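Local atomic coordinates of glutathione s-transferase (Oryza sativa, PDB entry 1OYJ), a protein that conjugates reduced glutathione to a wide range of hydrophobic electrophiles, as a plant tau-class transferase, releasing a halide anion and a proton when the substrate is a halide. Residues Arg105-Tyr110 against Glu145-Asp150; Asp112-Asp117 against Ala138-Thr143; Lys126-Pro129 against Gly134-Met137; Ala174-Tyr179 against Phe185-Val190. All coordinates share one frame; numbering follows the deposited sequence. Where two conformers were deposited one is given.

Contact 1: Arg105-Tyr110 against Glu145-Asp150; sequences RFWADY and EAELGD
The carboxylate of Glu-147 lies on the indole of Trp-107, and its OE2 forms a salt bridge with Arg-151, just beyond the segment. This is a stack, not an end-on meeting: ring and carboxylate planes are 20° apart. CG of Glu-147 sits over the five-membered ring, 3.5 Å from its centroid and 12° off the normal, a CH-pi contact. Glu-147 CD is 3.2 Å from Trp-107 NE1. Glu-147 OE1 is equally near that nitrogen, but the angle is too poor for a hydrogen bond. The glutamate chain bends at chi2 (59°), which folds the carboxylate along the ring. The opposite face of the indole takes the edge of Phe-106, with CE2 3.8 Å above the plane. Trp-107 CZ3 in turn rests over the ring of Tyr-110. The contact joins helix 97-124 to helix 127-148 in the all-helical C-terminal domain. The CA atoms of Trp-107 and Glu-147 are 8.6 Å apart. Val-52 of the second subunit also packs on Trp-107. The indole therefore meets the glutamate as a flat surface and not as an N-H donor. Arg-151 probably offsets the charge held against the ring.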
# COMPACT_ATOMS: atom_id res chain seq x y z
N ARG A 105 -7.48 -1.98 -5.83
CA ARG A 105 -6.35 -1.57 -5.04
C ARG A 105 -6.77 -1.08 -3.67
O ARG A 105 -6.09 -1.35 -2.72
CB ARG A 105 -5.42 -0.59 -5.69
CG ARG A 105 -4.85 -1.04 -7.07
CD ARG A 105 -4.00 0.10 -7.77
NE ARG A 105 -3.16 -0.39 -8.87
CZ ARG A 105 -3.23 -0.00 -10.13
NH1 ARG A 105 -2.46 -0.62 -11.01
NH2 ARG A 105 -4.01 0.99 -10.53
N PHE A 106 -7.89 -0.36 -3.59
CA PHE A 106 -8.38 0.09 -2.32
C PHE A 106 -8.60 -1.12 -1.33
O PHE A 106 -8.18 -1.08 -0.19
CB PHE A 106 -9.73 0.86 -2.52
CG PHE A 106 -10.34 1.29 -1.24
CD1 PHE A 106 -10.03 2.50 -0.69
CD2 PHE A 106 -11.17 0.44 -0.57
CE1 PHE A 106 -10.50 2.87 0.59
CE2 PHE A 106 -11.66 0.77 0.65
CZ PHE A 106 -11.32 2.02 1.26
N TRP A 107 -9.25 -2.15 -1.82
CA TRP A 107 -9.67 -3.28 -0.96
C TRP A 107 -8.42 -4.16 -0.63
O TRP A 107 -8.33 -4.76 0.42
CB TRP A 107 -10.81 -4.00 -1.63
CG TRP A 107 -12.16 -3.22 -1.29
CD1 TRP A 107 -12.90 -2.44 -2.10
CD2 TRP A 107 -12.69 -3.05 0.01
NE1 TRP A 107 -13.93 -1.83 -1.41
CE2 TRP A 107 -13.83 -2.19 -0.10
CE3 TRP A 107 -12.39 -3.57 1.25
CZ2 TRP A 107 -14.65 -1.88 0.99
CZ3 TRP A 107 -13.19 -3.21 2.38
CH2 TRP A 107 -14.32 -2.37 2.21
N ALA A 108 -7.48 -4.29 -1.55
CA ALA A 108 -6.24 -5.04 -1.25
C ALA A 108 -5.52 -4.24 -0.21
O ALA A 108 -4.99 -4.82 0.74
CB ALA A 108 -5.40 -5.26 -2.46
N ASP A 109 -5.47 -2.92 -0.40
CA ASP A 109 -4.85 -2.08 0.65
C ASP A 109 -5.53 -2.30 2.03
O ASP A 109 -4.90 -2.38 3.07
CB ASP A 109 -4.90 -0.61 0.25
CG ASP A 109 -4.38 0.30 1.35
OD1 ASP A 109 -3.19 0.29 1.61
OD2 ASP A 109 -5.10 0.92 2.10
N TYR A 110 -6.86 -2.41 2.02
CA TYR A 110 -7.61 -2.54 3.23
C TYR A 110 -7.21 -3.89 3.90
O TYR A 110 -6.95 -3.94 5.10
CB TYR A 110 -9.06 -2.60 2.90
CG TYR A 110 -9.94 -2.87 4.09
CD1 TYR A 110 -10.47 -1.83 4.84
CD2 TYR A 110 -10.31 -4.14 4.44
CE1 TYR A 110 -11.23 -2.08 5.95
CE2 TYR A 110 -11.08 -4.39 5.53
CZ TYR A 110 -11.60 -3.33 6.28
OH TYR A 110 -12.45 -3.62 7.36
N GLU A 145 -17.32 -8.71 3.91
CA GLU A 145 -18.52 -9.33 3.40
C GLU A 145 -19.39 -8.35 2.63
O GLU A 145 -19.97 -8.70 1.53
CB GLU A 145 -19.34 -10.00 4.56
CG GLU A 145 -20.38 -11.02 4.16
CD GLU A 145 -21.47 -11.31 5.27
OE1 GLU A 145 -22.15 -12.37 5.18
OE2 GLU A 145 -21.70 -10.44 6.18
N ALA A 146 -19.58 -7.18 3.24
CA ALA A 146 -20.36 -6.11 2.64
C ALA A 146 -19.84 -5.74 1.26
O ALA A 146 -20.62 -5.56 0.33
CB ALA A 146 -20.40 -4.86 3.56
N GLU A 147 -18.52 -5.69 1.11
CA GLU A 147 -17.97 -5.36 -0.18
C GLU A 147 -18.16 -6.47 -1.22
O GLU A 147 -18.41 -6.19 -2.42
CB GLU A 147 -16.48 -5.00 -0.01
CG GLU A 147 -15.71 -4.87 -1.30
CD GLU A 147 -16.26 -3.80 -2.24
OE1 GLU A 147 -16.93 -2.84 -1.76
OE2 GLU A 147 -15.90 -3.93 -3.42
N LEU A 148 -18.03 -7.72 -0.80
CA LEU A 148 -18.30 -8.85 -1.67
C LEU A 148 -19.75 -8.88 -2.20
O LEU A 148 -20.01 -9.26 -3.36
CB LEU A 148 -18.03 -10.16 -0.95
CG LEU A 148 -18.18 -11.45 -1.71
CD1 LEU A 148 -17.30 -11.47 -3.00
CD2 LEU A 148 -18.03 -12.71 -0.92
N GLY A 149 -20.67 -8.50 -1.35
CA GLY A 149 -22.06 -8.42 -1.71
C GLY A 149 -22.53 -9.77 -2.16
O GLY A 149 -22.32 -10.77 -1.48
N ASP A 150 -23.08 -9.82 -3.35
CA ASP A 150 -23.70 -11.02 -3.83
C ASP A 150 -22.81 -11.67 -4.88
O ASP A 150 -23.19 -12.61 -5.48
CB ASP A 150 -25.04 -10.57 -4.36
CG ASP A 150 -25.92 -11.67 -4.76
OD1 ASP A 150 -26.64 -11.61 -5.77
OD2 ASP A 150 -25.96 -12.69 -4.03

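Contact 2: Asp112-Asp117 against Ala138-Thr143; sequences DRKLYD and AEILRT. With GSH (glutathione), chain O.
Lys-114 and Ile-140 bring the two helical segments closest, with CA atoms 7.4 Å apart and the chains running in opposite directions. CB of Lys-114 touches CD1 of Ile-140 at 3.9 Å. Beyond CB the lysine leaves its neighbour. Its CG is anti to the carbonyl carbon and the chain bends at chi2 (-73°), then runs extended to the ammonium group. There NZ grips glutathione twice: it donates to OE1, the gamma-glutamyl carbonyl oxygen, at 2.9 Å, and to O31 of the glycine carboxylate at 2.6 Å. Ile-140 CD1 lies 3.8 Å from O2, the cysteine carbonyl oxygen of the same ligand. A methionine in place of Lys-114 would probably leave OE1 and O31 without this shared donor, and the carboxylate without the ammonium charge that now meets O31. The two helices, 97-124 and 127-148, form a hairpin in the C-terminal domain characteristic of glutathione transferases. Cys-118, Arg-121 and Glu-136 complete the pocket between them. It is separate from the glutathione site that includes Ser-15 and Lys-42. Farther from the ligand, CD2 of Leu-115 meets CG2 of Ile-140 at 4.1 Å, the two side chains sliding past each other in opposite directions. Leu-115 goes on to Tyr-179 and Phe-172, in the core. On another side of helix 127-148, Arg-142 NH1 forms a salt bridge with Glu-139 OE1 at 2.7 Å, the oxygen lying 21° out of the guanidinium plane.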
# COMPACT_ATOMS: atom_id res chain seq x y z
N ASP A 112 -4.31 -5.42 3.58
CA ASP A 112 -2.98 -5.24 4.16
C ASP A 112 -3.04 -4.46 5.46
O ASP A 112 -2.26 -4.72 6.36
CB ASP A 112 -2.07 -4.50 3.21
CG ASP A 112 -1.29 -5.41 2.31
OD1 ASP A 112 -0.29 -4.97 1.70
OD2 ASP A 112 -1.52 -6.59 2.21
N ARG A 113 -3.97 -3.50 5.55
CA ARG A 113 -4.05 -2.67 6.73
C ARG A 113 -4.71 -3.37 7.89
O ARG A 113 -4.46 -2.93 8.99
CB ARG A 113 -4.84 -1.37 6.50
CG ARG A 113 -4.18 -0.32 5.61
CD ARG A 113 -5.09 0.92 5.16
NE ARG A 113 -4.17 1.87 4.49
CZ ARG A 113 -3.36 2.71 5.18
NH1 ARG A 113 -2.47 3.45 4.55
NH2 ARG A 113 -3.51 2.86 6.50
N LYS A 114 -5.56 -4.38 7.67
CA LYS A 114 -6.37 -4.89 8.74
C LYS A 114 -6.07 -6.35 9.25
O LYS A 114 -5.99 -6.61 10.47
CB LYS A 114 -7.86 -4.81 8.30
CG LYS A 114 -8.35 -3.32 8.05
CD LYS A 114 -8.56 -2.49 9.37
CE LYS A 114 -8.87 -1.03 9.08
NZ LYS A 114 -9.11 -0.14 10.30
N LEU A 115 -5.85 -7.27 8.31
CA LEU A 115 -5.91 -8.70 8.62
C LEU A 115 -4.73 -9.12 9.50
O LEU A 115 -4.88 -9.65 10.61
CB LEU A 115 -6.00 -9.52 7.34
CG LEU A 115 -7.37 -9.88 6.79
CD1 LEU A 115 -8.08 -10.85 7.75
CD2 LEU A 115 -8.23 -8.66 6.68
N TYR A 116 -3.56 -8.91 9.00
CA TYR A 116 -2.41 -9.37 9.73
C TYR A 116 -2.32 -8.76 11.10
O TYR A 116 -2.21 -9.48 12.09
CB TYR A 116 -1.19 -9.06 8.96
CG TYR A 116 0.08 -9.42 9.67
CD1 TYR A 116 0.46 -10.72 9.75
CD2 TYR A 116 0.92 -8.47 10.17
CE1 TYR A 116 1.62 -11.09 10.33
CE2 TYR A 116 2.13 -8.83 10.77
CZ TYR A 116 2.45 -10.16 10.84
OH TYR A 116 3.63 -10.62 11.43
N ASP A 117 -2.39 -7.46 11.19
CA ASP A 117 -2.22 -6.81 12.48
C ASP A 117 -3.36 -7.09 13.44
O ASP A 117 -3.17 -7.31 14.65
CB ASP A 117 -2.11 -5.27 12.34
CG ASP A 117 -0.86 -4.79 11.53
OD1 ASP A 117 0.27 -5.20 11.83
OD2 ASP A 117 -0.98 -4.03 10.52
N ALA A 138 -14.39 -9.47 13.95
CA ALA A 138 -15.69 -9.81 13.35
C ALA A 138 -16.20 -8.69 12.44
O ALA A 138 -16.80 -9.00 11.42
CB ALA A 138 -16.69 -10.08 14.36
N GLU A 139 -16.06 -7.43 12.87
CA GLU A 139 -16.54 -6.31 12.13
C GLU A 139 -15.70 -6.12 10.86
O GLU A 139 -16.26 -5.78 9.86
CB GLU A 139 -16.53 -5.03 13.02
CG GLU A 139 -17.23 -3.89 12.43
CD GLU A 139 -18.72 -4.13 12.20
OE1 GLU A 139 -19.33 -5.07 12.82
OE2 GLU A 139 -19.20 -3.34 11.34
N ILE A 140 -14.39 -6.33 10.92
CA ILE A 140 -13.54 -6.32 9.70
C ILE A 140 -14.10 -7.38 8.64
O ILE A 140 -14.30 -7.09 7.44
CB ILE A 140 -12.14 -6.66 10.10
CG1 ILE A 140 -11.54 -5.40 10.66
CG2 ILE A 140 -11.28 -7.08 8.88
CD1 ILE A 140 -10.26 -5.57 11.23
N LEU A 141 -14.43 -8.54 9.14
CA LEU A 141 -14.95 -9.58 8.26
C LEU A 141 -16.34 -9.17 7.73
O LEU A 141 -16.66 -9.43 6.56
CB LEU A 141 -15.02 -10.91 8.99
CG LEU A 141 -13.63 -11.40 9.51
CD1 LEU A 141 -13.83 -12.74 10.27
CD2 LEU A 141 -12.76 -11.61 8.32
N ARG A 142 -17.11 -8.49 8.55
CA ARG A 142 -18.43 -8.02 8.08
C ARG A 142 -18.26 -6.94 7.02
O ARG A 142 -19.04 -6.86 6.06
CB ARG A 142 -19.28 -7.47 9.25
CG ARG A 142 -20.01 -8.49 10.08
CD ARG A 142 -20.83 -7.84 11.23
NE ARG A 142 -21.07 -8.73 12.34
CZ ARG A 142 -20.52 -8.58 13.55
NH1 ARG A 142 -19.64 -7.61 13.81
NH2 ARG A 142 -20.83 -9.45 14.50
N THR A 143 -17.22 -6.14 7.16
CA THR A 143 -16.90 -5.10 6.20
C THR A 143 -16.47 -5.71 4.84
O THR A 143 -17.00 -5.29 3.76
CB THR A 143 -15.74 -4.18 6.73
OG1 THR A 143 -16.20 -3.53 7.90
CG2 THR A 143 -15.38 -3.11 5.71
N1 GSH O . -4.31 3.85 13.05
CA1 GSH O . -4.47 2.57 13.74
C1 GSH O . -4.67 2.86 15.21
O11 GSH O . -3.94 2.36 16.05
O12 GSH O . -5.54 3.62 15.58
CB1 GSH O . -5.67 1.79 13.08
CG1 GSH O . -5.88 0.40 13.69
CD1 GSH O . -6.90 -0.57 13.07
OE1 GSH O . -6.83 -0.89 11.90
N2 GSH O . -7.81 -1.08 13.91
CA2 GSH O . -8.65 -2.24 13.63
C2 GSH O . -10.10 -1.88 13.58
O2 GSH O . -10.99 -2.77 13.63
CB2 GSH O . -8.39 -3.35 14.64
SG2 GSH O . -6.68 -3.88 14.50
N3 GSH O . -10.30 -0.54 13.43
CA3 GSH O . -11.62 0.01 13.18
C3 GSH O . -12.25 -0.36 11.83
O31 GSH O . -11.50 -0.83 10.91
O32 GSH O . -13.51 -0.18 11.70

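Contact 3: Lys126-Pro129 against Gly134-Met137; sequences KGEP and GREM. With GSH (glutathione), chain O.
The guanidinium of Arg-135 meets Glu-128 at its edge, where OE1 of the glutamate and water 1 both lie near its plane. The carboxylate is turned 30° from the guanidinium, and the two side chains cross at about a right angle. Bends at chi2 of Glu-128 and chi3 of Arg-135 turn their ends toward each other. Arg-135 NH2 donates to Glu-128 OE1 at 2.7 Å in a salt bridge. The N-H...O angle is 145°. The donor arrives on the syn side of OE1, 22° out of the carboxylate plane. Water 1 makes a second link: it accepts from Arg-135 NH1 at 2.7 Å and donates to Glu-128 OE2. Both carboxylate oxygens are thus tied to one guanidinium, which should limit their turning. Next along the chain, Glu-136 faces glutathione, its OE2 3.4 Å from CB2 of the ligand's cysteine. An alanine at Glu-136 would probably open a gap beside the ligand's cysteine and leave Arg-121 without its long, weak ionic partner. The salt bridge spans seven residues, two turns of helix 127-148. It is a water-bridged surface salt bridge within one helix, next to one wall of a glutathione pocket.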
# COMPACT_ATOMS: atom_id res chain seq x y z
N LYS A 126 -5.25 -11.46 25.93
CA LYS A 126 -6.06 -12.45 26.63
C LYS A 126 -7.29 -11.79 27.29
O LYS A 126 -7.43 -10.55 27.26
CB LYS A 126 -5.24 -13.14 27.69
CG LYS A 126 -4.44 -12.19 28.46
CD LYS A 126 -3.30 -12.89 29.15
CE LYS A 126 -2.84 -12.06 30.35
NZ LYS A 126 -2.42 -12.97 31.45
N GLY A 127 -8.16 -12.60 27.88
CA GLY A 127 -9.38 -12.11 28.50
C GLY A 127 -10.17 -11.08 27.71
O GLY A 127 -10.35 -11.20 26.51
N GLU A 128 -10.64 -10.02 28.40
CA GLU A 128 -11.46 -9.00 27.77
C GLU A 128 -10.78 -8.27 26.64
O GLU A 128 -11.39 -8.02 25.62
CB GLU A 128 -11.87 -7.99 28.82
CG GLU A 128 -12.69 -6.81 28.32
CD GLU A 128 -13.94 -7.20 27.53
OE1 GLU A 128 -14.39 -6.35 26.74
OE2 GLU A 128 -14.47 -8.31 27.67
N PRO A 129 -9.53 -7.90 26.77
CA PRO A 129 -8.88 -7.23 25.65
C PRO A 129 -8.93 -8.14 24.37
O PRO A 129 -9.10 -7.71 23.25
CB PRO A 129 -7.46 -7.05 26.12
CG PRO A 129 -7.61 -6.93 27.69
CD PRO A 129 -8.66 -8.00 27.99
N GLY A 134 -11.44 -9.48 19.28
CA GLY A 134 -12.31 -10.37 18.55
C GLY A 134 -13.50 -9.62 17.92
O GLY A 134 -13.91 -9.95 16.81
N ARG A 135 -14.11 -8.68 18.66
CA ARG A 135 -15.20 -7.95 18.13
C ARG A 135 -14.77 -7.07 16.92
O ARG A 135 -15.55 -6.89 15.94
CB ARG A 135 -15.90 -7.08 19.20
CG ARG A 135 -16.69 -7.93 20.23
CD ARG A 135 -17.45 -7.06 21.28
NE ARG A 135 -16.53 -6.40 22.18
CZ ARG A 135 -16.34 -6.79 23.44
NH1 ARG A 135 -16.95 -7.87 23.83
NH2 ARG A 135 -15.54 -6.13 24.29
N GLU A 136 -13.56 -6.58 16.98
CA GLU A 136 -13.11 -5.71 15.91
C GLU A 136 -12.85 -6.63 14.71
O GLU A 136 -13.13 -6.23 13.61
CB GLU A 136 -11.83 -4.92 16.27
CG GLU A 136 -12.02 -3.85 17.37
CD GLU A 136 -11.04 -2.69 17.29
OE1 GLU A 136 -11.46 -1.56 16.91
OE2 GLU A 136 -9.90 -2.92 17.67
N MET A 137 -12.31 -7.84 14.96
CA MET A 137 -12.07 -8.79 13.86
C MET A 137 -13.37 -9.15 13.17
O MET A 137 -13.44 -9.09 11.94
CB MET A 137 -11.31 -10.05 14.26
CG MET A 137 -11.06 -11.00 13.04
SD MET A 137 -10.20 -10.24 11.55
CE MET A 137 -8.66 -10.26 12.20
N1 GSH O . -4.31 3.85 13.05
CA1 GSH O . -4.47 2.57 13.74
C1 GSH O . -4.67 2.86 15.21
O11 GSH O . -3.94 2.36 16.05
O12 GSH O . -5.54 3.62 15.58
CB1 GSH O . -5.67 1.79 13.08
CG1 GSH O . -5.88 0.40 13.69
CD1 GSH O . -6.90 -0.57 13.07
OE1 GSH O . -6.83 -0.89 11.90
N2 GSH O . -7.81 -1.08 13.91
CA2 GSH O . -8.65 -2.24 13.63
C2 GSH O . -10.10 -1.88 13.58
O2 GSH O . -10.99 -2.77 13.63
CB2 GSH O . -8.39 -3.35 14.64
SG2 GSH O . -6.68 -3.88 14.50
N3 GSH O . -10.30 -0.54 13.43
CA3 GSH O . -11.62 0.01 13.18
C3 GSH O . -12.25 -0.36 11.83
O31 GSH O . -11.50 -0.83 10.91
O32 GSH O . -13.51 -0.18 11.70
O HOH W 1 -16.58 -8.62 26.43

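Contact 4: Ala174-Tyr179 against Phe185-Val190; sequences AWFYSY and FSVEEV
Apolar packing joins helix 176-183 to helix 187-190 at two places in the helical C-terminal domain. Phe-176 and Val-187 cross at about a right angle, with Phe-176 CB 4.1 Å from Val-187 CG2. Val-187 CG1 comes 4.2 Å from Phe-176 CD2. Further along, CZ of Phe-185 meets CB of Tyr-179 at 4.0 Å. The Phe-185 ring gets there because CG stands between the backbone N and the carbonyl carbon (chi1 62°). Its CE2 also comes 3.7 Å from the backbone oxygen of Tyr-179. Within 174-179, the oxygen of Trp-175 lies 3.3 Å above the plane of the Tyr-179 ring, toward its rim. The polar bonds hold the turn. Ser-186 is the N-cap of helix 187-190, and its OG accepts from Glu-189 N at 3.1 Å, nearly straight at 168°. Val-187 N is bonded to Glu-180 OE2, tying the helix start back to helix 176-183. Met-137 packs on Tyr-179 and Phe-185, and Leu-194 on Phe-176. The division is clear: carbon contacts seat the short helix and the loop before it against helix 176-183, while hydrogen bonds from backbone N-H groups are likely to set where it begins.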
# COMPACT_ATOMS: atom_id res chain seq x y z
N ALA A 174 -7.11 -19.36 5.84
CA ALA A 174 -6.52 -20.41 6.61
C ALA A 174 -6.34 -20.09 8.12
O ALA A 174 -6.08 -21.01 8.90
CB ALA A 174 -5.18 -20.81 6.07
N TRP A 175 -6.48 -18.83 8.47
CA TRP A 175 -6.42 -18.33 9.83
C TRP A 175 -7.79 -18.11 10.39
O TRP A 175 -7.91 -17.75 11.57
CB TRP A 175 -5.60 -17.02 9.84
CG TRP A 175 -4.22 -17.15 9.31
CD1 TRP A 175 -3.87 -17.44 8.09
CD2 TRP A 175 -2.99 -17.00 10.04
NE1 TRP A 175 -2.51 -17.46 7.96
CE2 TRP A 175 -1.95 -17.20 9.16
CE3 TRP A 175 -2.68 -16.71 11.34
CZ2 TRP A 175 -0.62 -17.09 9.53
CZ3 TRP A 175 -1.35 -16.68 11.70
CH2 TRP A 175 -0.36 -16.83 10.80
N PHE A 176 -8.86 -18.30 9.60
CA PHE A 176 -10.18 -17.96 10.12
C PHE A 176 -10.48 -18.78 11.41
O PHE A 176 -10.95 -18.27 12.41
CB PHE A 176 -11.31 -18.14 9.11
CG PHE A 176 -11.44 -17.01 8.08
CD1 PHE A 176 -10.57 -15.94 8.06
CD2 PHE A 176 -12.42 -17.10 7.09
CE1 PHE A 176 -10.68 -14.97 7.11
CE2 PHE A 176 -12.54 -16.03 6.16
CZ PHE A 176 -11.66 -15.04 6.17
N TYR A 177 -10.08 -20.03 11.37
CA TYR A 177 -10.33 -20.95 12.47
C TYR A 177 -9.67 -20.44 13.70
O TYR A 177 -10.31 -20.41 14.74
CB TYR A 177 -9.91 -22.40 12.11
CG TYR A 177 -10.00 -23.37 13.30
CD1 TYR A 177 -11.24 -23.78 13.81
CD2 TYR A 177 -8.87 -23.84 13.93
CE1 TYR A 177 -11.34 -24.69 14.94
CE2 TYR A 177 -8.95 -24.74 15.02
CZ TYR A 177 -10.19 -25.16 15.53
OH TYR A 177 -10.29 -26.03 16.62
N SER A 178 -8.41 -20.02 13.59
CA SER A 178 -7.67 -19.46 14.68
C SER A 178 -8.32 -18.15 15.20
O SER A 178 -8.32 -17.92 16.41
CB SER A 178 -6.21 -19.22 14.26
OG SER A 178 -5.55 -20.44 13.94
N TYR A 179 -8.85 -17.34 14.30
CA TYR A 179 -9.53 -16.12 14.72
C TYR A 179 -10.75 -16.50 15.52
O TYR A 179 -11.04 -15.82 16.51
CB TYR A 179 -10.03 -15.29 13.55
CG TYR A 179 -8.96 -14.76 12.61
CD1 TYR A 179 -7.66 -14.67 12.97
CD2 TYR A 179 -9.30 -14.31 11.40
CE1 TYR A 179 -6.71 -14.22 12.07
CE2 TYR A 179 -8.38 -13.82 10.54
CZ TYR A 179 -7.10 -13.80 10.87
OH TYR A 179 -6.20 -13.29 9.93
N PHE A 185 -15.76 -16.03 18.19
CA PHE A 185 -16.93 -15.91 17.31
C PHE A 185 -16.79 -16.98 16.23
O PHE A 185 -15.72 -17.62 16.16
CB PHE A 185 -17.03 -14.54 16.69
CG PHE A 185 -15.85 -14.19 15.81
CD1 PHE A 185 -15.85 -14.52 14.47
CD2 PHE A 185 -14.70 -13.62 16.35
CE1 PHE A 185 -14.72 -14.27 13.70
CE2 PHE A 185 -13.60 -13.33 15.57
CZ PHE A 185 -13.60 -13.67 14.26
N SER A 186 -17.80 -17.09 15.37
CA SER A 186 -17.85 -18.00 14.22
C SER A 186 -18.02 -17.16 12.93
O SER A 186 -18.90 -16.32 12.83
CB SER A 186 -19.01 -18.99 14.41
OG SER A 186 -19.70 -19.30 13.20
N VAL A 187 -17.14 -17.36 11.97
CA VAL A 187 -17.23 -16.63 10.74
C VAL A 187 -18.54 -16.92 10.04
O VAL A 187 -19.15 -16.04 9.46
CB VAL A 187 -16.11 -16.99 9.83
CG1 VAL A 187 -16.24 -16.19 8.52
CG2 VAL A 187 -14.79 -16.58 10.49
N GLU A 188 -18.97 -18.15 10.10
CA GLU A 188 -20.23 -18.56 9.52
C GLU A 188 -21.38 -17.67 10.09
O GLU A 188 -22.20 -17.13 9.32
CB GLU A 188 -20.47 -20.08 9.70
CG GLU A 188 -21.74 -20.53 9.02
CD GLU A 188 -21.57 -20.55 7.53
OE1 GLU A 188 -20.47 -20.98 7.12
OE2 GLU A 188 -22.50 -20.10 6.82
N GLU A 189 -21.45 -17.50 11.40
CA GLU A 189 -22.48 -16.62 12.02
C GLU A 189 -22.33 -15.13 11.72
O GLU A 189 -23.26 -14.43 11.30
CB GLU A 189 -22.49 -16.78 13.55
CG GLU A 189 -23.01 -15.55 14.31
CD GLU A 189 -24.52 -15.51 14.46
OE1 GLU A 189 -25.19 -16.47 14.00
OE2 GLU A 189 -25.06 -14.52 15.05
N VAL A 190 -21.10 -14.65 11.84
CA VAL A 190 -20.85 -13.27 11.73
C VAL A 190 -20.90 -12.81 10.28
O VAL A 190 -21.38 -11.73 10.00
CB VAL A 190 -19.40 -13.01 12.32
CG1 VAL A 190 -18.73 -11.89 11.62
CG2 VAL A 190 -19.45 -12.82 13.89

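Overall arrangement
Contacts 1, 2 and 3 share helix 127-148. Contacts 1 and 2 pair it with helix 97-124, whereas contact 3 stays within it. Contact 4 joins later helices and packs against it through Val-190, Phe-185 and Tyr-179. Contacts 2 and 4 are buried and mainly apolar between segments. Contact 1 is partly buried and stacks a charged group on a ring. Contact 3 is at the surface, and its two segments meet through a salt bridge and a water. Contacts 1 and 2 touch through Tyr-110, Trp-107 and Thr-143. Met-137 joins contact 3 to contacts 2 and 4. Contacts 2 and 3 both border one glutathione, the former supplying the lysine that binds it.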